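Local coordinates for ectoine dioxygenase (Sphingopyxis alaskensis, PDB 4MHR), which catalyses the iron- and 2-oxoglutarate-dependent hydroxylation of L-ectoine to 5-hydroxyectoine, a compatible solute that protects cells against osmotic stress, at residues Q10-S15 with P25-V30; P29-E34 with A48-G53; S153-W158 with R194-C199; P165-L170 with F247-M252. All blocks are in the same frame, centred on the assembly; numbering follows the deposited sequence.

Interaction 1 of 4, residues Q10-S15 with P25-V30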
loop_
_atom_site.group_PDB
_atom_site.type_symbol
_atom_site.label_atom_id
_atom_site.label_comp_id
_atom_site.label_asym_id
_atom_site.label_seq_id
_atom_site.Cartn_x
_atom_site.Cartn_y
_atom_site.Cartn_z
ATOM N N GLN A 10 18.094 -15.763 -10.866
ATOM C CA GLN A 10 17.503 -14.768 -11.822
ATOM C C GLN A 10 16.002 -14.490 -11.553
ATOM O O GLN A 10 15.566 -13.371 -11.753
ATOM C CB GLN A 10 17.730 -15.189 -13.264
ATOM N N ASP A 11 15.213 -15.496 -11.162
ATOM C CA ASP A 11 13.813 -15.245 -10.701
ATOM C C ASP A 11 13.568 -15.966 -9.421
ATOM O O ASP A 11 13.231 -17.125 -9.406
ATOM C CB ASP A 11 12.708 -15.557 -11.757
ATOM C CG ASP A 11 11.279 -15.019 -11.361
ATOM O OD1 ASP A 11 10.357 -15.127 -12.205
ATOM O OD2 ASP A 11 11.054 -14.460 -10.239
ATOM N N LEU A 12 13.652 -15.211 -8.316
ATOM C CA LEU A 12 13.400 -15.755 -6.967
ATOM C C LEU A 12 11.951 -16.066 -6.723
ATOM O O LEU A 12 11.582 -16.874 -5.852
ATOM C CB LEU A 12 13.924 -14.748 -5.926
ATOM C CG LEU A 12 15.415 -14.874 -5.599
ATOM C CD1 LEU A 12 16.361 -14.820 -6.766
ATOM C CD2 LEU A 12 15.777 -13.762 -4.627
ATOM N N TYR A 13 11.096 -15.391 -7.484
ATOM C CA TYR A 13 9.660 -15.503 -7.250
ATOM C C TYR A 13 8.797 -15.735 -8.549
ATOM O O TYR A 13 7.948 -14.891 -8.902
ATOM C CB TYR A 13 9.255 -14.173 -6.530
ATOM C CG TYR A 13 9.933 -13.944 -5.245
ATOM C CD1 TYR A 13 9.678 -14.753 -4.174
ATOM C CD2 TYR A 13 10.815 -12.873 -5.056
ATOM C CE1 TYR A 13 10.312 -14.577 -2.973
ATOM C CE2 TYR A 13 11.412 -12.657 -3.811
ATOM C CZ TYR A 13 11.142 -13.492 -2.770
ATOM O OH TYR A 13 11.696 -13.301 -1.508
ATOM N N PRO A 14 8.977 -16.889 -9.254
ATOM C CA PRO A 14 8.182 -17.186 -10.497
ATOM C C PRO A 14 6.724 -17.340 -10.251
ATOM O O PRO A 14 6.349 -17.976 -9.283
ATOM C CB PRO A 14 8.765 -18.513 -10.987
ATOM C CG PRO A 14 9.371 -19.131 -9.783
ATOM C CD PRO A 14 9.820 -18.022 -8.858
ATOM N N SER A 15 5.883 -16.726 -11.054
ATOM C CA SER A 15 4.462 -16.881 -10.885
ATOM C C SER A 15 3.819 -16.797 -12.259
ATOM O O SER A 15 4.445 -16.301 -13.214
ATOM C CB SER A 15 3.888 -15.774 -9.965
ATOM O OG SER A 15 2.483 -15.914 -9.754
ATOM N N PRO A 25 8.704 -20.149 -0.379
ATOM C CA PRO A 25 9.223 -19.357 0.712
ATOM C C PRO A 25 9.614 -17.908 0.295
ATOM O O PRO A 25 10.003 -17.616 -0.867
ATOM C CB PRO A 25 10.448 -20.135 1.134
ATOM C CG PRO A 25 10.906 -20.817 -0.102
ATOM C CD PRO A 25 9.650 -21.208 -0.793
ATOM N N ARG A 26 9.448 -17.001 1.250
ATOM C CA ARG A 26 10.006 -15.676 1.163
ATOM C C ARG A 26 11.498 -15.913 1.307
ATOM O O ARG A 26 12.032 -16.644 2.191
ATOM C CB ARG A 26 9.455 -14.771 2.279
ATOM C CG ARG A 26 10.112 -13.381 2.320
ATOM C CD ARG A 26 9.449 -12.484 3.341
ATOM N NE ARG A 26 9.848 -11.108 3.179
ATOM C CZ ARG A 26 9.042 -10.054 2.990
ATOM N NH1 ARG A 26 7.714 -10.151 2.865
ATOM N NH2 ARG A 26 9.599 -8.842 2.931
ATOM N N LEU A 27 12.202 -15.238 0.448
ATOM C CA LEU A 27 13.674 -15.303 0.475
ATOM C C LEU A 27 14.347 -13.949 0.799
ATOM O O LEU A 27 15.524 -13.797 0.630
ATOM C CB LEU A 27 14.117 -15.769 -0.867
ATOM C CG LEU A 27 13.562 -17.159 -1.239
ATOM C CD1 LEU A 27 13.970 -17.451 -2.694
ATOM C CD2 LEU A 27 14.098 -18.243 -0.308
ATOM N N ASP A 28 13.564 -12.976 1.247
ATOM C CA ASP A 28 14.042 -11.624 1.605
ATOM C C ASP A 28 13.721 -11.345 3.075
ATOM O O ASP A 28 12.753 -11.861 3.583
ATOM C CB ASP A 28 13.265 -10.587 0.776
ATOM C CG ASP A 28 13.717 -10.548 -0.666
ATOM O OD1 ASP A 28 14.892 -10.151 -0.885
ATOM O OD2 ASP A 28 12.893 -10.892 -1.552
ATOM N N PRO A 29 14.509 -10.499 3.757
ATOM C CA PRO A 29 14.029 -10.040 5.046
ATOM C C PRO A 29 12.651 -9.314 4.984
ATOM O O PRO A 29 12.211 -8.869 3.921
ATOM C CB PRO A 29 15.103 -9.066 5.511
ATOM C CG PRO A 29 16.278 -9.352 4.709
ATOM C CD PRO A 29 15.760 -9.862 3.370
ATOM N N VAL A 30 11.997 -9.226 6.129
ATOM C CA VAL A 30 10.820 -8.348 6.310
ATOM C C VAL A 30 11.284 -6.944 6.774
ATOM O O VAL A 30 10.916 -5.941 6.198
ATOM C CB VAL A 30 9.740 -8.980 7.188
ATOM C CG1 VAL A 30 8.452 -8.169 7.212
ATOM C CG2 VAL A 30 9.352 -10.396 6.714
HETATM O O HOH W 1 10.460 -18.296 -3.479
#
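The Tyr13 ring meets residues 25-30 along its edge: Asp28 OD2 lies in the ring plane on the CE2 side and Pro25 O near that plane at CE1, while Leu12 CB rests on one face, offset toward the rim. An Asx turn, Asp11 OD2 accepting from Tyr13 N, shapes this N-terminal loop ahead of strand 23-25 in the cupin-fold enzyme. With CG opposite the carbonyl carbon (chi1 -60°), the phenol extends to the second loop, where its oxygen is gripped twice. Tyr13 OH accepts from Leu27 N at 2.8 Å and donates to Asp28 OD2 at 2.7 Å, approaching the carboxylate from above its plane. Asp28 is further fixed by Met167 N and by a salt bridge to Arg166. A phenylalanine at Tyr13 would lack the hydroxyl, and is likely to leave Leu27 N without its acceptor and Asp28 OD2 short of a donor. Arg26 turns the other way, toward Asp248, its guanidinium also donating to Asp28 O and Pro29 O, with Val30 CG2 over one face. Nearer the surface, Leu12 CG touches Leu27 CD1 at 4.1 Å. Beside them one water donates to both Leu12 O, at 3.0 Å, and Pro25 O, at 2.7 Å.

Interaction 2 of 4, residues P29-E34 with A48-G53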
loop_
_atom_site.group_PDB
_atom_site.type_symbol
_atom_site.label_atom_id
_atom_site.label_comp_id
_atom_site.label_asym_id
_atom_site.label_seq_id
_atom_site.Cartn_x
_atom_site.Cartn_y
_atom_site.Cartn_z
ATOM N N PRO A 29 14.509 -10.499 3.757
ATOM C CA PRO A 29 14.029 -10.040 5.046
ATOM C C PRO A 29 12.651 -9.314 4.984
ATOM O O PRO A 29 12.211 -8.869 3.921
ATOM C CB PRO A 29 15.103 -9.066 5.511
ATOM C CG PRO A 29 16.278 -9.352 4.709
ATOM C CD PRO A 29 15.760 -9.862 3.370
ATOM N N VAL A 30 11.997 -9.226 6.129
ATOM C CA VAL A 30 10.820 -8.348 6.310
ATOM C C VAL A 30 11.284 -6.944 6.774
ATOM O O VAL A 30 10.916 -5.941 6.198
ATOM C CB VAL A 30 9.740 -8.980 7.188
ATOM C CG1 VAL A 30 8.452 -8.169 7.212
ATOM C CG2 VAL A 30 9.352 -10.396 6.714
ATOM N N VAL A 31 12.029 -6.899 7.872
ATOM C CA VAL A 31 12.603 -5.668 8.395
ATOM C C VAL A 31 14.082 -5.732 7.902
ATOM O O VAL A 31 14.849 -6.645 8.226
ATOM C CB VAL A 31 12.543 -5.609 9.906
ATOM C CG1 VAL A 31 13.351 -4.444 10.461
ATOM C CG2 VAL A 31 11.108 -5.570 10.356
ATOM N N HIS A 32 14.469 -4.746 7.125
ATOM C CA HIS A 32 15.770 -4.764 6.462
ATOM C C HIS A 32 16.888 -3.981 7.200
ATOM O O HIS A 32 17.948 -3.622 6.608
ATOM C CB HIS A 32 15.589 -4.196 5.079
ATOM C CG HIS A 32 14.845 -5.071 4.114
ATOM N ND1 HIS A 32 13.466 -5.176 4.081
ATOM C CD2 HIS A 32 15.301 -5.872 3.122
ATOM C CE1 HIS A 32 13.105 -5.974 3.073
ATOM N NE2 HIS A 32 14.213 -6.403 2.478
ATOM N N SER A 33 16.646 -3.667 8.462
ATOM C CA SER A 33 17.648 -2.910 9.272
ATOM C C SER A 33 17.782 -3.625 10.583
ATOM O O SER A 33 16.788 -4.168 11.065
ATOM C CB SER A 33 17.176 -1.452 9.580
ATOM O OG SER A 33 17.113 -0.621 8.404
ATOM N N GLU A 34 18.966 -3.534 11.213
ATOM C CA GLU A 34 19.079 -3.857 12.658
ATOM C C GLU A 34 18.284 -2.800 13.411
ATOM O O GLU A 34 18.329 -1.631 13.062
ATOM C CB GLU A 34 20.572 -3.852 13.116
ATOM C CG GLU A 34 21.505 -4.715 12.284
ATOM C CD GLU A 34 21.325 -6.175 12.763
ATOM O OE1 GLU A 34 20.679 -6.316 13.800
ATOM O OE2 GLU A 34 21.862 -7.130 12.185
ATOM N N ALA A 48 6.739 -6.689 15.595
ATOM C CA ALA A 48 5.375 -6.845 15.102
ATOM C C ALA A 48 5.273 -6.765 13.550
ATOM O O ALA A 48 4.545 -7.569 12.930
ATOM C CB ALA A 48 4.464 -5.826 15.731
ATOM N N PHE A 49 5.960 -5.794 12.931
ATOM C CA PHE A 49 5.979 -5.653 11.466
ATOM C C PHE A 49 6.577 -6.905 10.833
ATOM O O PHE A 49 6.034 -7.475 9.875
ATOM C CB PHE A 49 6.772 -4.422 10.958
ATOM C CG PHE A 49 6.598 -4.179 9.460
ATOM C CD1 PHE A 49 7.591 -4.549 8.545
ATOM C CD2 PHE A 49 5.389 -3.637 8.975
ATOM C CE1 PHE A 49 7.378 -4.349 7.171
ATOM C CE2 PHE A 49 5.189 -3.433 7.621
ATOM C CZ PHE A 49 6.190 -3.783 6.718
ATOM N N ASP A 50 7.679 -7.359 11.404
ATOM C CA ASP A 50 8.351 -8.572 10.936
ATOM C C ASP A 50 7.444 -9.802 11.048
ATOM O O ASP A 50 7.322 -10.521 10.116
ATOM C CB ASP A 50 9.645 -8.794 11.734
ATOM C CG ASP A 50 10.531 -9.782 11.083
ATOM O OD1 ASP A 50 11.469 -9.396 10.336
ATOM O OD2 ASP A 50 10.241 -10.945 11.305
ATOM N N ARG A 51 6.763 -9.982 12.175
ATOM C CA ARG A 51 6.004 -11.209 12.418
ATOM C C ARG A 51 4.626 -11.120 11.697
ATOM O O ARG A 51 4.171 -12.071 11.023
ATOM C CB ARG A 51 5.844 -11.386 13.935
ATOM C CG ARG A 51 4.819 -12.398 14.438
ATOM C CD ARG A 51 4.647 -12.313 15.998
ATOM N NE ARG A 51 4.023 -11.058 16.508
ATOM C CZ ARG A 51 4.638 -10.093 17.250
ATOM N NH1 ARG A 51 5.912 -10.155 17.636
ATOM N NH2 ARG A 51 3.964 -9.018 17.606
ATOM N N ASP A 52 3.974 -9.976 11.838
ATOM C CA ASP A 52 2.646 -9.823 11.240
ATOM C C ASP A 52 2.580 -9.311 9.842
ATOM O O ASP A 52 1.553 -9.547 9.195
ATOM C CB ASP A 52 1.745 -8.956 12.080
ATOM C CG ASP A 52 1.482 -9.563 13.490
ATOM O OD1 ASP A 52 1.710 -10.765 13.695
ATOM O OD2 ASP A 52 1.078 -8.810 14.360
ATOM N N GLY A 53 3.607 -8.573 9.399
ATOM C CA GLY A 53 3.546 -7.890 8.097
ATOM C C GLY A 53 2.838 -6.565 7.958
ATOM O O GLY A 53 2.690 -6.043 6.824
#
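Phe49 O, which accepts the helical bond from Gly53 N at 2.7 Å, also has a methyl of the facing loop against it, Val30 CG1 lying 3.7 Å from Phe49 O. That valine drives both branches at the last turn of the helix. CG1, anti to the backbone N (chi1 -172°), packs over Phe49 O and Asp50 CA and reaches the Phe49 ring obliquely, while CG2 faces Asp50 O. Val31 comes from beside it: its CG2 lies 3.8 Å from Asp50 CB, the two side chains crossing at about a right angle, and the same methyl meets the edge of the Phe49 ring, 4.1 Å from CD1. Val30 O lies in the plane of that ring at its edge.

The two segments meet by van der Waals contact alone, valine methyls lying against helix carbonyls, a ring and a carboxylate. Asp50 OD1 lies beside Val30 CB, 3.6 Å away, while its OD2 takes the salt bridge from Arg194. Asp50 O is taken by His193 NE2. At Gly53 the chain leaves the helix with positive phi (82°), a conformation in which a beta carbon would crowd the carbonyl oxygen of Asp52.

The loop 29-34 is therefore wedged between two helices: Val31 also packs on Phe125 and Leu126 of helix 117-127, and His32 bonds to Leu126 there. Phe49 reaches from helix 43-52 to Leu126 and to Ile55 of strand 54-57, the edge strand of the large antiparallel sheet, whose neighbour 244-248 bonds to Gly53 through Asp248.

Interaction 3 of 4, residues S153-W158 with R194-C199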
loop_
_atom_site.group_PDB
_atom_site.type_symbol
_atom_site.label_atom_id
_atom_site.label_comp_id
_atom_site.label_asym_id
_atom_site.label_seq_id
_atom_site.Cartn_x
_atom_site.Cartn_y
_atom_site.Cartn_z
ATOM N N SER A 153 -1.742 -10.128 -3.204
ATOM C CA SER A 153 -0.449 -9.648 -2.769
ATOM C C SER A 153 0.005 -8.625 -3.796
ATOM O O SER A 153 0.204 -8.950 -4.931
ATOM C CB SER A 153 0.559 -10.778 -2.766
ATOM O OG SER A 153 1.913 -10.192 -2.727
ATOM N N ASP A 154 0.206 -7.404 -3.410
ATOM C CA ASP A 154 0.751 -6.418 -4.343
ATOM C C ASP A 154 2.050 -6.872 -4.968
ATOM O O ASP A 154 2.288 -6.614 -6.154
ATOM C CB ASP A 154 1.037 -5.108 -3.600
ATOM C CG ASP A 154 -0.244 -4.408 -3.108
ATOM O OD1 ASP A 154 -1.291 -4.535 -3.762
ATOM O OD2 ASP A 154 -0.162 -3.711 -2.085
ATOM N N PHE A 155 2.889 -7.583 -4.197
ATOM C CA PHE A 155 4.205 -7.905 -4.700
ATOM C C PHE A 155 4.108 -8.824 -5.902
ATOM O O PHE A 155 4.918 -8.754 -6.820
ATOM C CB PHE A 155 5.098 -8.463 -3.624
ATOM C CG PHE A 155 6.411 -8.992 -4.175
ATOM C CD1 PHE A 155 7.415 -8.090 -4.534
ATOM C CD2 PHE A 155 6.589 -10.377 -4.387
ATOM C CE1 PHE A 155 8.603 -8.548 -5.073
ATOM C CE2 PHE A 155 7.785 -10.848 -4.927
ATOM C CZ PHE A 155 8.777 -9.910 -5.290
ATOM N N GLU A 156 3.133 -9.741 -5.910
ATOM C CA GLU A 156 3.046 -10.711 -7.012
ATOM C C GLU A 156 2.812 -9.963 -8.335
ATOM O O GLU A 156 3.438 -10.301 -9.353
ATOM C CB GLU A 156 1.987 -11.779 -6.777
ATOM C CG GLU A 156 2.045 -12.995 -7.710
ATOM C CD GLU A 156 1.240 -12.820 -9.026
ATOM O OE1 GLU A 156 0.585 -11.801 -9.167
ATOM O OE2 GLU A 156 1.344 -13.710 -9.933
ATOM N N THR A 157 1.972 -8.913 -8.294
ATOM C CA THR A 157 1.829 -8.024 -9.438
ATOM C C THR A 157 3.044 -7.170 -9.739
ATOM O O THR A 157 3.463 -7.062 -10.910
ATOM C CB THR A 157 0.605 -7.151 -9.291
ATOM O OG1 THR A 157 -0.519 -8.007 -9.304
ATOM C CG2 THR A 157 0.484 -6.057 -10.406
ATOM N N TRP A 158 3.586 -6.517 -8.722
ATOM C CA TRP A 158 4.757 -5.674 -8.927
ATOM C C TRP A 158 5.926 -6.466 -9.544
ATOM O O TRP A 158 6.635 -5.972 -10.397
ATOM C CB TRP A 158 5.153 -4.928 -7.644
ATOM C CG TRP A 158 4.098 -3.986 -7.175
ATOM C CD1 TRP A 158 3.060 -3.453 -7.945
ATOM C CD2 TRP A 158 3.906 -3.475 -5.847
ATOM N NE1 TRP A 158 2.269 -2.649 -7.185
ATOM C CE2 TRP A 158 2.754 -2.625 -5.890
ATOM C CE3 TRP A 158 4.561 -3.682 -4.619
ATOM C CZ2 TRP A 158 2.268 -1.950 -4.762
ATOM C CZ3 TRP A 158 4.074 -3.050 -3.472
ATOM C CH2 TRP A 158 2.916 -2.189 -3.540
ATOM N N ARG A 194 5.121 -13.961 4.613
ATOM C CA ARG A 194 6.229 -14.856 4.614
ATOM C C ARG A 194 6.029 -16.021 3.677
ATOM O O ARG A 194 6.906 -16.886 3.624
ATOM C CB ARG A 194 6.474 -15.435 6.017
ATOM C CG ARG A 194 7.260 -14.494 6.905
ATOM C CD ARG A 194 7.768 -15.202 8.171
ATOM N NE ARG A 194 8.255 -14.158 9.067
ATOM C CZ ARG A 194 9.465 -13.652 8.961
ATOM N NH1 ARG A 194 10.301 -14.076 8.027
ATOM N NH2 ARG A 194 9.836 -12.724 9.756
ATOM N N THR A 195 4.910 -16.045 2.952
ATOM C CA THR A 195 4.648 -17.015 1.850
ATOM C C THR A 195 4.389 -16.310 0.574
ATOM O O THR A 195 3.546 -15.370 0.495
ATOM C CB THR A 195 3.350 -17.800 2.131
ATOM O OG1 THR A 195 3.481 -18.482 3.370
ATOM C CG2 THR A 195 3.047 -18.834 1.026
ATOM N N TYR A 196 5.113 -16.712 -0.467
ATOM C CA TYR A 196 4.838 -16.191 -1.767
ATOM C C TYR A 196 3.860 -17.183 -2.441
ATOM O O TYR A 196 4.214 -18.337 -2.689
ATOM C CB TYR A 196 6.105 -16.121 -2.593
ATOM C CG TYR A 196 5.879 -15.545 -3.951
ATOM C CD1 TYR A 196 5.436 -14.236 -4.097
ATOM C CD2 TYR A 196 6.155 -16.285 -5.103
ATOM C CE1 TYR A 196 5.265 -13.680 -5.340
ATOM C CE2 TYR A 196 6.048 -15.723 -6.364
ATOM C CZ TYR A 196 5.602 -14.473 -6.503
ATOM O OH TYR A 196 5.520 -13.934 -7.757
ATOM N N LEU A 197 2.613 -16.750 -2.671
ATOM C CA LEU A 197 1.603 -17.626 -3.291
ATOM C C LEU A 197 1.629 -17.406 -4.790
ATOM O O LEU A 197 1.220 -16.345 -5.247
ATOM C CB LEU A 197 0.230 -17.347 -2.690
ATOM C CG LEU A 197 -0.932 -18.097 -3.357
ATOM C CD1 LEU A 197 -0.772 -19.613 -3.227
ATOM C CD2 LEU A 197 -2.200 -17.632 -2.663
ATOM N N THR A 198 2.199 -18.363 -5.557
ATOM C CA THR A 198 2.231 -18.198 -6.985
ATOM C C THR A 198 0.772 -18.269 -7.453
ATOM O O THR A 198 -0.087 -18.898 -6.817
ATOM C CB THR A 198 3.092 -19.279 -7.746
ATOM O OG1 THR A 198 2.452 -20.547 -7.650
ATOM C CG2 THR A 198 4.473 -19.382 -7.120
ATOM N N CYS A 199 0.482 -17.520 -8.491
ATOM C CA CYS A 199 -0.819 -17.557 -9.146
ATOM C C CYS A 199 -0.656 -18.373 -10.465
ATOM O O CYS A 199 0.446 -18.503 -10.985
ATOM C CB CYS A 199 -1.330 -16.146 -9.398
ATOM S SG CYS A 199 -1.616 -15.197 -7.861
#
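Phe155 and Glu156, on the first turn of helix 154-162, carry the contact with Tyr196 and Cys199. Just before them Ser153 takes the N-cap position, its OG accepting weakly from Phe155 N and Glu156 N. Asp154, which follows, is an iron ligand in the metal-loaded enzyme.

Phe155 points at the strand and meets Tyr196 with its rim: Phe155 CD2 is 3.7 Å from Tyr196 CE1, the centroids are 5.9 Å apart and the planes stand at 68°, an oblique pairing. Tyr13 adds a third ring, edge-to-face with Phe155. Glu156 bends at chi2 (-88°), which lays its chain across the end of the phenol, with Glu156 CG 3.6 Å from Tyr196 OH, and turns the carboxylate toward Cys199, whose CB lies 3.7 Å from Glu156 OE2. This buried carboxylate is held by Ser15 OG at OE2 and by a salt bridge from Arg16 at OE1, which probably offsets its charge. Trp158, important for ectoine stabilization, has Asp154 CB over one face of its indole.

The axes of 154-158 and 195-197 pass 9.3 Å apart at 59°, and it is the first helical turn that touches the strand segment. That turn follows the His152-X-Asp154 pair which, with His253, makes up the facial triad of two histidines and one carboxylate found in the cupin-fold, 2-oxoglutarate-dependent dioxygenases.

Interaction 4 of 4, residues P165-L170 with F247-M252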
loop_
_atom_site.group_PDB
_atom_site.type_symbol
_atom_site.label_atom_id
_atom_site.label_comp_id
_atom_site.label_asym_id
_atom_site.label_seq_id
_atom_site.Cartn_x
_atom_site.Cartn_y
_atom_site.Cartn_z
ATOM N N PRO A 165 12.163 -6.835 -8.384
ATOM C CA PRO A 165 12.810 -8.137 -8.168
ATOM C C PRO A 165 12.619 -8.767 -6.830
ATOM O O PRO A 165 12.483 -9.985 -6.774
ATOM C CB PRO A 165 14.322 -7.859 -8.364
ATOM C CG PRO A 165 14.483 -6.389 -8.288
ATOM C CD PRO A 165 13.125 -5.725 -8.480
ATOM N N ARG A 166 12.625 -7.959 -5.760
ATOM C CA ARG A 166 12.747 -8.465 -4.390
ATOM C C ARG A 166 11.619 -7.898 -3.486
ATOM O O ARG A 166 11.101 -6.830 -3.727
ATOM C CB ARG A 166 14.096 -8.129 -3.771
ATOM C CG ARG A 166 15.342 -8.636 -4.495
ATOM C CD ARG A 166 15.435 -10.127 -4.345
ATOM N NE ARG A 166 16.796 -10.429 -4.448
ATOM C CZ ARG A 166 17.652 -10.675 -3.460
ATOM N NH1 ARG A 166 17.326 -10.739 -2.187
ATOM N NH2 ARG A 166 18.889 -10.871 -3.826
ATOM N N MET A 167 11.339 -8.583 -2.378
ATOM C CA MET A 167 10.331 -8.073 -1.418
ATOM C C MET A 167 10.989 -7.059 -0.529
ATOM O O MET A 167 11.479 -7.413 0.527
ATOM C CB MET A 167 9.739 -9.216 -0.602
ATOM C CG MET A 167 8.981 -10.212 -1.503
ATOM S SD MET A 167 8.358 -11.473 -0.415
ATOM C CE MET A 167 7.642 -12.578 -1.622
ATOM N N ARG A 168 11.058 -5.830 -1.004
ATOM C CA ARG A 168 11.735 -4.752 -0.298
ATOM C C ARG A 168 11.008 -3.424 -0.564
ATOM O O ARG A 168 11.573 -2.349 -0.835
ATOM C CB ARG A 168 13.246 -4.729 -0.581
ATOM C CG ARG A 168 13.886 -3.581 0.166
ATOM C CD ARG A 168 15.145 -3.468 0.959
ATOM N NE ARG A 168 16.336 -3.698 0.322
ATOM C CZ ARG A 168 17.626 -3.465 0.718
ATOM N NH1 ARG A 168 18.115 -2.725 1.697
ATOM N NH2 ARG A 168 18.517 -4.034 -0.049
ATOM N N ALA A 169 9.677 -3.519 -0.477
ATOM C CA ALA A 169 8.771 -2.397 -0.625
ATOM C C ALA A 169 7.676 -2.488 0.393
ATOM O O ALA A 169 7.340 -3.577 0.895
ATOM C CB ALA A 169 8.162 -2.330 -2.040
ATOM N N LEU A 170 7.090 -1.345 0.709
ATOM C CA LEU A 170 5.938 -1.355 1.585
ATOM C C LEU A 170 4.918 -0.310 1.226
ATOM O O LEU A 170 5.238 0.722 0.535
ATOM C CB LEU A 170 6.347 -1.175 3.005
ATOM C CG LEU A 170 7.055 0.071 3.400
ATOM C CD1 LEU A 170 6.093 1.192 3.688
ATOM C CD2 LEU A 170 7.733 -0.220 4.714
ATOM N N PHE A 247 1.953 -1.722 5.539
ATOM C CA PHE A 247 2.017 -3.166 5.246
ATOM C C PHE A 247 3.053 -3.555 4.209
ATOM O O PHE A 247 3.328 -2.808 3.243
ATOM C CB PHE A 247 0.638 -3.760 5.025
ATOM C CG PHE A 247 -0.158 -3.188 3.903
ATOM C CD1 PHE A 247 -0.901 -2.047 4.081
ATOM C CD2 PHE A 247 -0.214 -3.839 2.649
ATOM C CE1 PHE A 247 -1.665 -1.514 3.038
ATOM C CE2 PHE A 247 -0.997 -3.329 1.590
ATOM C CZ PHE A 247 -1.750 -2.182 1.783
ATOM N N ASP A 248 3.685 -4.710 4.472
ATOM C CA ASP A 248 4.676 -5.307 3.602
ATOM C C ASP A 248 4.076 -5.563 2.226
ATOM O O ASP A 248 2.896 -5.958 2.087
ATOM C CB ASP A 248 5.168 -6.602 4.199
ATOM C CG ASP A 248 6.185 -7.301 3.320
ATOM O OD1 ASP A 248 7.377 -6.896 3.326
ATOM O OD2 ASP A 248 5.775 -8.264 2.632
ATOM N N CYS A 249 4.904 -5.358 1.215
ATOM C CA CYS A 249 4.508 -5.585 -0.156
ATOM C C CYS A 249 3.864 -6.930 -0.489
ATOM O O CYS A 249 2.991 -6.978 -1.351
ATOM C CB CYS A 249 5.710 -5.391 -1.097
ATOM S SG CYS A 249 7.038 -6.576 -0.879
ATOM N N ASN A 250 4.209 -7.983 0.252
ATOM C CA ASN A 250 3.709 -9.284 -0.032
ATOM C C ASN A 250 2.583 -9.764 0.915
ATOM O O ASN A 250 2.246 -10.942 0.921
ATOM C CB ASN A 250 4.851 -10.284 -0.037
ATOM C CG ASN A 250 4.411 -11.667 -0.559
ATOM O OD1 ASN A 250 3.814 -11.810 -1.633
ATOM N ND2 ASN A 250 4.706 -12.666 0.207
ATOM N N LEU A 251 2.062 -8.886 1.757
ATOM C CA LEU A 251 1.005 -9.291 2.643
ATOM C C LEU A 251 -0.346 -9.479 1.893
ATOM O O LEU A 251 -0.767 -8.653 1.055
ATOM C CB LEU A 251 0.782 -8.241 3.720
ATOM C CG LEU A 251 -0.192 -8.596 4.869
ATOM C CD1 LEU A 251 0.342 -9.781 5.663
ATOM C CD2 LEU A 251 -0.455 -7.371 5.694
ATOM N N MET A 252 -1.005 -10.567 2.177
ATOM C CA MET A 252 -2.290 -10.933 1.459
ATOM C C MET A 252 -3.405 -10.120 2.054
ATOM O O MET A 252 -3.643 -10.159 3.271
ATOM C CB MET A 252 -2.617 -12.429 1.637
ATOM C CG MET A 252 -3.720 -12.976 0.687
ATOM S SD MET A 252 -3.382 -12.718 -1.087
ATOM C CE MET A 252 -2.116 -13.896 -1.311
HETATM O O HOH W 2 7.981 -4.336 3.681
#
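Ala169 O accepts two bonds: Cys249 N donates to it at 3.0 Å, and a water, also 3.0 Å from Ala169 O, links it to Asp248 OD1. Next to this bond Ala169 CB touches Cys249 CB at 4.0 Å, and Leu170 CA rests 3.4 Å from Phe247 O. Cys249 SG, set between its backbone N and carbonyl carbon (chi1 65°), is aimed at Met167 and lies 3.8 Å from Met167 CB. The methionine runs on extended until SD and CE lie over Asn250, with Met167 CE 3.5 Å from Asn250 ND2.

Leu170 and Asp248 form an antiparallel non-hydrogen-bonded pair with diverging side chains, where strands 169-175 and 244-248 join as neighbours in the large sheet of the cupin double-stranded beta-helix. An alanine in place of Met167 would keep only the touch on Cys249, and would probably open a gap beside Asn250 and the rings of Phe155 and Tyr196, against which the methionine also packs.

Further out, a type I turn from Asp248 to Leu251 carries the second segment out of its strand, tightened by an Asx turn in which Asp248 OD2 accepts from Asn250 N at 2.9 Å. Arg26 forms a salt bridge to that same oxygen. The buried amide of Asn250 is fixed in rotation by Ser153 OG at OD1 and by His193 O and Thr195 O at ND2.

How the interactions relate
Interactions 3 and 4 are buried and adjoin the iron site, whereas interaction 1 lies at the surface and interaction 2 is partly buried between helices. Their chemistry follows: a phenol gripped by hydrogen bonds, plus a bridging water, in 10-15 with 25-30; valines on a helix end in 29-34 with 48-53; aromatic packing in 153-158 with 194-199; strand pairing with sulfur packing in 165-170 with 247-252. Interactions 1 and 2 share Pro29 and Val30 on one continuous loop. Interaction 1 is clamped to interaction 4 by two salt bridges, Arg26 to Asp248 and Asp28 to Arg166, while Asn250 ties interaction 4 to both segments of interaction 3.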